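Putative poly(3-hydroxybutyrate) depolymerase LpqC (Bordetella parapertussis 12822, PDB 3D0K) probably hydrolyses ester bonds as an alpha/beta-hydrolase, with poly(3-hydroxybutyrate) or a related polyester as its putative substrate. Local coordinates at residues N103-T108 with N112-D117; D117-A122 with D191-T196; W176-L179 with R185-E188. One frame throughout, in Å; residues are numbered along the deposited sequence.

Contact 1: residues N103-T108 with N112-D117; sequences NGRAFT and NPRHVD. With SO4 (sulfate ion), chain F.
R114 reaches back along 103-108 and hands its NH1 to the carbonyl oxygen of R105, NH1 to O 2.7 Å, with the acceptor close to the guanidinium plane. Its chain is extended through chi2 and then bends at chi3 (69°), which brings the flat end round to that oxygen. The same bend sets one face of the guanidinium against R105: NH2 of R105 sits over the centre of that face of the R114 group, 3.1 Å above the plane, and the two planes are 42° apart. NH2 of R105 and NH2 of R114 come within 3.2 Å, two donors with no bond between them. The R114 group is held by two carbonyls, that of R105 at NH1 and that of G118 at NH2.

Beyond the arginines the backbones pair in a single bridge between F107 and P113. R114 N donates to A106 O at 2.9 Å, and T108 N to N112 O at 2.8 Å. T108 adds its side chain: OG1 lies between backbone N and carbonyl carbon (chi1 64°), where it accepts from N112 N at 3.2 Å and donates to O1 of the sulfate at 2.8 Å. CG2, on another branch, rests on CG of R114 at 3.5 Å.

The whole hairpin-like excursion belongs to the loop between helices 97-100 and 122-133. R105 bonds back to E99 through the backbone, and V116 O receives the side-chain amide of Q161, just past helix 149-160.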
loop_
_atom_site.group_PDB
_atom_site.type_symbol
_atom_site.label_atom_id
_atom_site.label_comp_id
_atom_site.label_asym_id
_atom_site.label_seq_id
_atom_site.Cartn_x
_atom_site.Cartn_y
_atom_site.Cartn_z
ATOM N N ASN A 103 1.418 -5.781 9.666
ATOM C CA ASN A 103 2.032 -5.054 10.786
ATOM C C ASN A 103 3.542 -4.800 10.614
ATOM O O ASN A 103 4.207 -4.249 11.530
ATOM C CB ASN A 103 1.822 -5.781 12.143
ATOM C CG ASN A 103 0.339 -6.077 12.473
ATOM O OD1 ASN A 103 0.037 -6.767 13.481
ATOM N ND2 ASN A 103 -0.572 -5.601 11.643
ATOM N N GLY A 104 4.086 -5.192 9.463
ATOM C CA GLY A 104 5.452 -4.733 9.097
ATOM C C GLY A 104 6.617 -5.373 9.888
ATOM O O GLY A 104 7.735 -4.860 9.857
ATOM N N ARG A 105 6.369 -6.477 10.579
ATOM C CA ARG A 105 7.408 -7.078 11.472
ATOM C C ARG A 105 8.018 -5.996 12.415
ATOM O O ARG A 105 9.249 -5.875 12.518
ATOM C CB ARG A 105 8.543 -7.733 10.634
ATOM C CG ARG A 105 8.360 -9.172 10.336
ATOM C CD ARG A 105 9.576 -9.865 9.706
ATOM N NE ARG A 105 10.509 -10.263 10.722
ATOM C CZ ARG A 105 11.752 -9.809 10.847
ATOM N NH1 ARG A 105 12.499 -10.226 11.858
ATOM N NH2 ARG A 105 12.253 -8.949 9.975
ATOM N N ALA A 106 7.151 -5.176 13.021
ATOM C CA ALA A 106 7.577 -4.018 13.810
ATOM C C ALA A 106 8.276 -4.446 15.117
ATOM O O ALA A 106 9.023 -3.664 15.721
ATOM C CB ALA A 106 6.423 -3.142 14.128
ATOM N N PHE A 107 7.998 -5.661 15.568
ATOM C CA PHE A 107 8.512 -6.125 16.859
ATOM C C PHE A 107 9.440 -7.269 16.686
ATOM O O PHE A 107 9.246 -8.064 15.794
ATOM C CB PHE A 107 7.373 -6.542 17.784
ATOM C CG PHE A 107 6.477 -5.420 18.138
ATOM C CD1 PHE A 107 5.263 -5.259 17.478
ATOM C CD2 PHE A 107 6.862 -4.491 19.110
ATOM C CE1 PHE A 107 4.432 -4.177 17.779
ATOM C CE2 PHE A 107 6.043 -3.420 19.433
ATOM C CZ PHE A 107 4.804 -3.265 18.765
ATOM N N THR A 108 10.440 -7.357 17.563
ATOM C CA THR A 108 11.240 -8.550 17.678
ATOM C C THR A 108 10.359 -9.591 18.359
ATOM O O THR A 108 9.249 -9.283 18.840
ATOM C CB THR A 108 12.519 -8.334 18.559
ATOM O OG1 THR A 108 12.131 -8.029 19.905
ATOM C CG2 THR A 108 13.401 -7.212 17.990
ATOM N N ASN A 112 10.163 -6.192 21.583
ATOM C CA ASN A 112 10.823 -4.886 21.564
ATOM C C ASN A 112 10.797 -4.308 20.158
ATOM O O ASN A 112 10.812 -5.070 19.172
ATOM C CB ASN A 112 12.235 -5.004 22.077
ATOM C CG ASN A 112 12.262 -5.617 23.442
ATOM O OD1 ASN A 112 12.911 -6.633 23.658
ATOM N ND2 ASN A 112 11.492 -5.037 24.365
ATOM N N PRO A 113 10.783 -2.973 20.065
ATOM C CA PRO A 113 10.703 -2.435 18.700
ATOM C C PRO A 113 11.951 -2.694 17.861
ATOM O O PRO A 113 13.072 -2.589 18.374
ATOM C CB PRO A 113 10.489 -0.931 18.909
ATOM C CG PRO A 113 10.892 -0.632 20.308
ATOM C CD PRO A 113 10.893 -1.926 21.106
ATOM N N ARG A 114 11.758 -3.104 16.612
ATOM C CA ARG A 114 12.835 -3.136 15.611
ATOM C C ARG A 114 12.976 -1.713 15.023
ATOM O O ARG A 114 12.010 -0.934 15.017
ATOM C CB ARG A 114 12.481 -4.136 14.490
ATOM C CG ARG A 114 12.564 -5.595 14.947
ATOM C CD ARG A 114 12.143 -6.591 13.832
ATOM N NE ARG A 114 13.119 -6.610 12.766
ATOM C CZ ARG A 114 12.872 -6.188 11.531
ATOM N NH1 ARG A 114 11.663 -5.734 11.230
ATOM N NH2 ARG A 114 13.826 -6.236 10.579
ATOM N N HIS A 115 14.167 -1.362 14.530
ATOM C CA HIS A 115 14.317 -0.062 13.890
ATOM C C HIS A 115 13.438 0.012 12.646
ATOM O O HIS A 115 13.270 -0.983 11.947
ATOM C CB HIS A 115 15.776 0.276 13.520
ATOM C CG HIS A 115 15.936 1.716 13.131
ATOM N ND1 HIS A 115 15.484 2.218 11.919
ATOM C CD2 HIS A 115 16.412 2.781 13.825
ATOM C CE1 HIS A 115 15.705 3.520 11.874
ATOM N NE2 HIS A 115 16.270 3.886 13.016
ATOM N N VAL A 116 12.875 1.186 12.382
ATOM C CA VAL A 116 11.910 1.320 11.281
ATOM C C VAL A 116 12.500 0.970 9.914
ATOM O O VAL A 116 11.765 0.601 9.005
ATOM C CB VAL A 116 11.191 2.733 11.224
ATOM C CG1 VAL A 116 10.224 2.907 12.357
ATOM C CG2 VAL A 116 12.216 3.860 11.155
ATOM N N ASP A 117 13.815 1.053 9.726
ATOM C CA ASP A 117 14.262 0.657 8.401
ATOM C C ASP A 117 14.360 -0.843 8.223
ATOM O O ASP A 117 14.586 -1.334 7.123
ATOM C CB ASP A 117 15.501 1.397 7.906
ATOM C CG ASP A 117 16.411 1.772 8.968
ATOM O OD1 ASP A 117 16.995 0.857 9.641
ATOM O OD2 ASP A 117 16.568 3.018 9.117
HETATM S S SO4 F . 15.522 -8.477 21.441
HETATM O O1 SO4 F . 14.439 -7.499 21.361
HETATM O O2 SO4 F . 16.342 -8.123 22.599
HETATM O O3 SO4 F . 14.935 -9.796 21.637
HETATM O O4 SO4 F . 16.381 -8.506 20.256
#

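Contact 2: residues D117-A122 with D191-T196; sequences DGWTYA and DGVGLT
Two loops of this alpha/beta-hydrolase fold meet here: residues 117-122 lead into helix 122-133, while residues 191-196 run up to helix 197-205. The join is wholly apolar and rests on one indole. W119 presents the far end of its six-membered ring, and V193 meets it at the ring edge, close to the plane: CB of V193 is 3.6 Å from CZ2 of W119 and equally near its CH2. Of the two methyls, CG2 of V193 meets the edge near the plane, 3.9 Å from CH2 of W119, whereas CG1 of V193 stands clear of the plane, 4.0 Å from CZ2 of W119. The chi1 of V193 (-78°) sets CG1 anti to the carbonyl carbon and so puts CG2 between backbone N and carbonyl carbon, close to the indole plane; the two side chains cross at about a right angle. L195 adds a looser touch, CD1 to CH2 of W119 at 4.4 Å.

The pyrrole N-H, NE1, is also held: it donates to the carbonyl oxygen of R114. W119 is thus pinned at NE1 and abutted at CZ2 and CH2, which probably limits how far the ring can turn. F186 meets the indole with planes about 40° apart, and S160 of helix 149-160 touches it as well, so the tryptophan is buried among several loops and one helix. T196 then N-caps helix 197-205.

Long connections of this kind, inserted after the strands of a central sheet and packed on one another through an aromatic side chain, are consistent with the cap-like loops of alpha/beta-hydrolases.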
loop_
_atom_site.group_PDB
_atom_site.type_symbol
_atom_site.label_atom_id
_atom_site.label_comp_id
_atom_site.label_asym_id
_atom_site.label_seq_id
_atom_site.Cartn_x
_atom_site.Cartn_y
_atom_site.Cartn_z
ATOM N N ASP A 117 13.815 1.053 9.726
ATOM C CA ASP A 117 14.262 0.657 8.401
ATOM C C ASP A 117 14.360 -0.843 8.223
ATOM O O ASP A 117 14.586 -1.334 7.123
ATOM C CB ASP A 117 15.501 1.397 7.906
ATOM C CG ASP A 117 16.411 1.772 8.968
ATOM O OD1 ASP A 117 16.995 0.857 9.641
ATOM O OD2 ASP A 117 16.568 3.018 9.117
ATOM N N GLY A 118 14.094 -1.573 9.300
ATOM C CA GLY A 118 14.033 -3.026 9.229
ATOM C C GLY A 118 12.620 -3.555 9.023
ATOM O O GLY A 118 12.423 -4.775 8.870
ATOM N N TRP A 119 11.634 -2.667 9.069
ATOM C CA TRP A 119 10.238 -3.117 8.936
ATOM C C TRP A 119 9.971 -3.531 7.497
ATOM O O TRP A 119 10.658 -3.082 6.567
ATOM C CB TRP A 119 9.223 -2.042 9.391
ATOM C CG TRP A 119 9.317 -1.624 10.852
ATOM C CD1 TRP A 119 10.303 -1.954 11.762
ATOM C CD2 TRP A 119 8.401 -0.789 11.541
ATOM N NE1 TRP A 119 10.034 -1.360 12.976
ATOM C CE2 TRP A 119 8.868 -0.654 12.871
ATOM C CE3 TRP A 119 7.201 -0.155 11.172
ATOM C CZ2 TRP A 119 8.187 0.101 13.823
ATOM C CZ3 TRP A 119 6.520 0.615 12.132
ATOM C CH2 TRP A 119 7.022 0.735 13.431
ATOM N N THR A 120 8.987 -4.419 7.316
ATOM C CA THR A 120 8.619 -4.926 5.977
ATOM C C THR A 120 8.329 -3.719 5.048
ATOM O O THR A 120 8.675 -3.741 3.856
ATOM C CB THR A 120 7.372 -5.829 6.048
ATOM O OG1 THR A 120 7.468 -6.699 7.180
ATOM C CG2 THR A 120 7.210 -6.692 4.713
ATOM N N TYR A 121 7.729 -2.656 5.603
ATOM C CA TYR A 121 7.343 -1.470 4.801
ATOM C C TYR A 121 8.532 -0.835 4.089
ATOM O O TYR A 121 8.362 -0.260 3.001
ATOM C CB TYR A 121 6.727 -0.394 5.680
ATOM C CG TYR A 121 5.606 -0.914 6.597
ATOM C CD1 TYR A 121 4.693 -1.861 6.131
ATOM C CD2 TYR A 121 5.491 -0.450 7.918
ATOM C CE1 TYR A 121 3.686 -2.368 6.988
ATOM C CE2 TYR A 121 4.487 -0.917 8.775
ATOM C CZ TYR A 121 3.601 -1.884 8.292
ATOM O OH TYR A 121 2.575 -2.307 9.155
ATOM N N ALA A 122 9.691 -0.855 4.751
ATOM C CA ALA A 122 10.914 -0.167 4.271
ATOM C C ALA A 122 11.500 -0.792 2.992
ATOM O O ALA A 122 12.332 -0.169 2.288
ATOM C CB ALA A 122 11.993 -0.165 5.386
ATOM N N ASP A 191 2.392 4.161 19.463
ATOM C CA ASP A 191 3.273 4.108 20.636
ATOM C C ASP A 191 4.055 2.783 20.642
ATOM O O ASP A 191 3.627 1.818 20.007
ATOM C CB ASP A 191 2.481 4.257 21.944
ATOM C CG ASP A 191 3.304 4.876 23.068
ATOM O OD1 ASP A 191 4.375 5.468 22.789
ATOM O OD2 ASP A 191 2.855 4.813 24.247
ATOM N N GLY A 192 5.209 2.781 21.313
ATOM C CA GLY A 192 5.926 1.556 21.606
ATOM C C GLY A 192 6.799 0.991 20.489
ATOM O O GLY A 192 7.296 -0.159 20.614
ATOM N N VAL A 193 7.006 1.789 19.421
ATOM C CA VAL A 193 7.789 1.360 18.250
ATOM C C VAL A 193 8.835 2.363 17.770
ATOM O O VAL A 193 9.275 2.279 16.625
ATOM C CB VAL A 193 6.860 0.982 17.065
ATOM C CG1 VAL A 193 6.271 -0.400 17.282
ATOM C CG2 VAL A 193 5.776 2.067 16.828
ATOM N N GLY A 194 9.221 3.316 18.622
ATOM C CA GLY A 194 10.248 4.319 18.284
ATOM C C GLY A 194 9.847 5.380 17.253
ATOM O O GLY A 194 10.704 5.983 16.595
ATOM N N LEU A 195 8.552 5.621 17.121
ATOM C CA LEU A 195 8.050 6.678 16.225
ATOM C C LEU A 195 7.961 8.010 16.979
ATOM O O LEU A 195 7.921 8.023 18.201
ATOM C CB LEU A 195 6.683 6.283 15.685
ATOM C CG LEU A 195 6.689 5.071 14.738
ATOM C CD1 LEU A 195 5.265 4.688 14.310
ATOM C CD2 LEU A 195 7.604 5.298 13.530
ATOM N N THR A 196 7.922 9.124 16.253
ATOM C CA THR A 196 7.961 10.467 16.898
ATOM C C THR A 196 6.783 11.327 16.441
ATOM O O THR A 196 6.087 10.965 15.492
ATOM C CB THR A 196 9.240 11.209 16.512
ATOM O OG1 THR A 196 9.205 11.485 15.112
ATOM C CG2 THR A 196 10.486 10.365 16.825
#

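Contact 3: residues W176-L179 with R185-E188; sequences WYTL and RFPE
T178 OG1 donates to the carbonyl oxygen of P187 at 2.7 Å, the donor tilted 19° from the carbonyl plane, and one residue along L179 N donates to E188 O at 2.8 Å. With chi1 at -70°, OG1 stands beside the backbone N of T178, on the side where that carbonyl lies. Both branches of T178 touch the F186 ring, OG1 3.7 Å from CE1 of F186 and CG2 4.1 Å from CD1 of F186. P187 O also receives a CA-H contact from T178, so one oxygen is approached by both the side chain and the backbone of a single residue.

W176 closes the other flank. P187 CG comes in at the edge of the indole, near its plane, 3.7 Å from CZ2 of W176, and E188 approaches obliquely, its CA 3.8 Å from CZ3 of W176. The chi1 of W176 (78°) puts the ring between backbone N and carbonyl carbon, projecting toward 185-188. A cis peptide precedes P187; its CB rests over the centre of one face of the preceding phenyl ring, 3.8 Å above the plane of F186.

Both segments lie in the single long loop between strand 168-172 and helix 197-205, a long connection following an interior strand of the alpha/beta-hydrolase sheet, and the pair of bonds ties together two arms separated by five residues.

Further out, R156 of helix 149-160 donates through NE to T178 OG1, giving that hydroxyl a second partner. The extended chain of E188 carries OE1 to a salt bridge with R232, while Y177, turned to the other side, stacks on Y244 of helix 237-255.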
loop_
_atom_site.group_PDB
_atom_site.type_symbol
_atom_site.label_atom_id
_atom_site.label_comp_id
_atom_site.label_asym_id
_atom_site.label_seq_id
_atom_site.Cartn_x
_atom_site.Cartn_y
_atom_site.Cartn_z
ATOM N N TRP A 176 -8.627 -2.707 9.033
ATOM C CA TRP A 176 -8.642 -1.854 10.228
ATOM C C TRP A 176 -7.369 -0.981 10.190
ATOM O O TRP A 176 -6.535 -1.159 9.318
ATOM C CB TRP A 176 -8.715 -2.691 11.536
ATOM C CG TRP A 176 -7.437 -3.294 11.952
ATOM C CD1 TRP A 176 -6.719 -4.260 11.276
ATOM C CD2 TRP A 176 -6.696 -3.011 13.153
ATOM N NE1 TRP A 176 -5.578 -4.564 11.984
ATOM C CE2 TRP A 176 -5.552 -3.844 13.146
ATOM C CE3 TRP A 176 -6.912 -2.166 14.253
ATOM C CZ2 TRP A 176 -4.585 -3.826 14.178
ATOM C CZ3 TRP A 176 -5.939 -2.164 15.312
ATOM C CH2 TRP A 176 -4.809 -2.983 15.249
ATOM N N TYR A 177 -7.235 -0.061 11.134
ATOM C CA TYR A 177 -6.254 1.001 10.973
ATOM C C TYR A 177 -5.439 1.182 12.242
ATOM O O TYR A 177 -5.932 1.074 13.381
ATOM C CB TYR A 177 -6.965 2.337 10.685
ATOM C CG TYR A 177 -7.729 2.396 9.387
ATOM C CD1 TYR A 177 -7.138 2.976 8.233
ATOM C CD2 TYR A 177 -9.015 1.826 9.275
ATOM C CE1 TYR A 177 -7.817 3.022 7.035
ATOM C CE2 TYR A 177 -9.704 1.863 8.060
ATOM C CZ TYR A 177 -9.082 2.473 6.958
ATOM O OH TYR A 177 -9.750 2.512 5.774
ATOM N N THR A 178 -4.202 1.586 12.028
ATOM C CA THR A 178 -3.378 2.161 13.111
ATOM C C THR A 178 -3.848 3.617 13.242
ATOM O O THR A 178 -3.706 4.428 12.299
ATOM C CB THR A 178 -1.900 2.203 12.648
ATOM O OG1 THR A 178 -1.383 0.848 12.586
ATOM C CG2 THR A 178 -1.053 2.965 13.688
ATOM N N LEU A 179 -4.358 3.970 14.410
ATOM C CA LEU A 179 -4.893 5.318 14.588
ATOM C C LEU A 179 -3.762 6.316 14.820
ATOM O O LEU A 179 -2.758 5.954 15.389
ATOM C CB LEU A 179 -5.822 5.323 15.810
ATOM C CG LEU A 179 -6.959 4.327 15.680
ATOM C CD1 LEU A 179 -7.744 4.256 17.017
ATOM C CD2 LEU A 179 -7.845 4.756 14.514
ATOM N N ARG A 185 -0.472 1.264 21.742
ATOM C CA ARG A 185 0.706 0.627 21.187
ATOM C C ARG A 185 0.384 0.196 19.761
ATOM O O ARG A 185 -0.730 -0.229 19.456
ATOM C CB ARG A 185 1.072 -0.611 22.001
ATOM C CG ARG A 185 2.401 -1.325 21.573
ATOM C CD ARG A 185 2.824 -2.318 22.675
ATOM N NE ARG A 185 3.246 -1.536 23.853
ATOM C CZ ARG A 185 4.515 -1.158 24.073
ATOM N NH1 ARG A 185 5.472 -1.539 23.209
ATOM N NH2 ARG A 185 4.839 -0.436 25.154
ATOM N N PHE A 186 1.368 0.326 18.907
ATOM C CA PHE A 186 1.292 -0.255 17.575
ATOM C C PHE A 186 0.951 -1.759 17.651
ATOM O O PHE A 186 1.470 -2.465 18.523
ATOM C CB PHE A 186 2.607 0.027 16.877
ATOM C CG PHE A 186 2.629 -0.339 15.436
ATOM C CD1 PHE A 186 2.235 0.586 14.478
ATOM C CD2 PHE A 186 3.054 -1.621 15.026
ATOM C CE1 PHE A 186 2.247 0.266 13.091
ATOM C CE2 PHE A 186 3.050 -1.973 13.646
ATOM C CZ PHE A 186 2.680 -1.016 12.675
ATOM N N PRO A 187 0.080 -2.269 16.747
ATOM C CA PRO A 187 -0.462 -1.555 15.581
ATOM C C PRO A 187 -1.770 -0.757 15.837
ATOM O O PRO A 187 -2.308 -0.175 14.888
ATOM C CB PRO A 187 -0.682 -2.677 14.582
ATOM C CG PRO A 187 -1.064 -3.886 15.466
ATOM C CD PRO A 187 -0.407 -3.669 16.808
ATOM N N GLU A 188 -2.278 -0.713 17.075
ATOM C CA GLU A 188 -3.527 0.034 17.296
ATOM C C GLU A 188 -3.292 1.555 17.182
ATOM O O GLU A 188 -4.143 2.297 16.626
ATOM C CB GLU A 188 -4.245 -0.336 18.620
ATOM C CG GLU A 188 -5.594 0.446 18.693
ATOM C CD GLU A 188 -6.391 0.238 19.978
ATOM O OE1 GLU A 188 -7.611 0.563 19.970
ATOM O OE2 GLU A 188 -5.822 -0.247 20.987
#

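Overall arrangement
Contacts 1 and 2 are in series and share D117, with centres about 5 Å apart; G104 O to T120 N at 2.9 Å probably bonds them directly. Contact 3 is nested within the chain loop that contact 2 closes, its centre about 12 Å from that of contact 2 and 14 Å from that of contact 1. F186 joins all three, packing on N103, A106 and V193. Contact 1 holds a sulfate at T108, and the W176 side chain of contact 3 is about 6 Å from a bound sulfate, both probably from the crystallisation liquor. A probable catalytic triad, S148, H271 and D216, fits the hydrolase fold; S148 immediately precedes helix 149-160, against which contacts 2 and 3 pack.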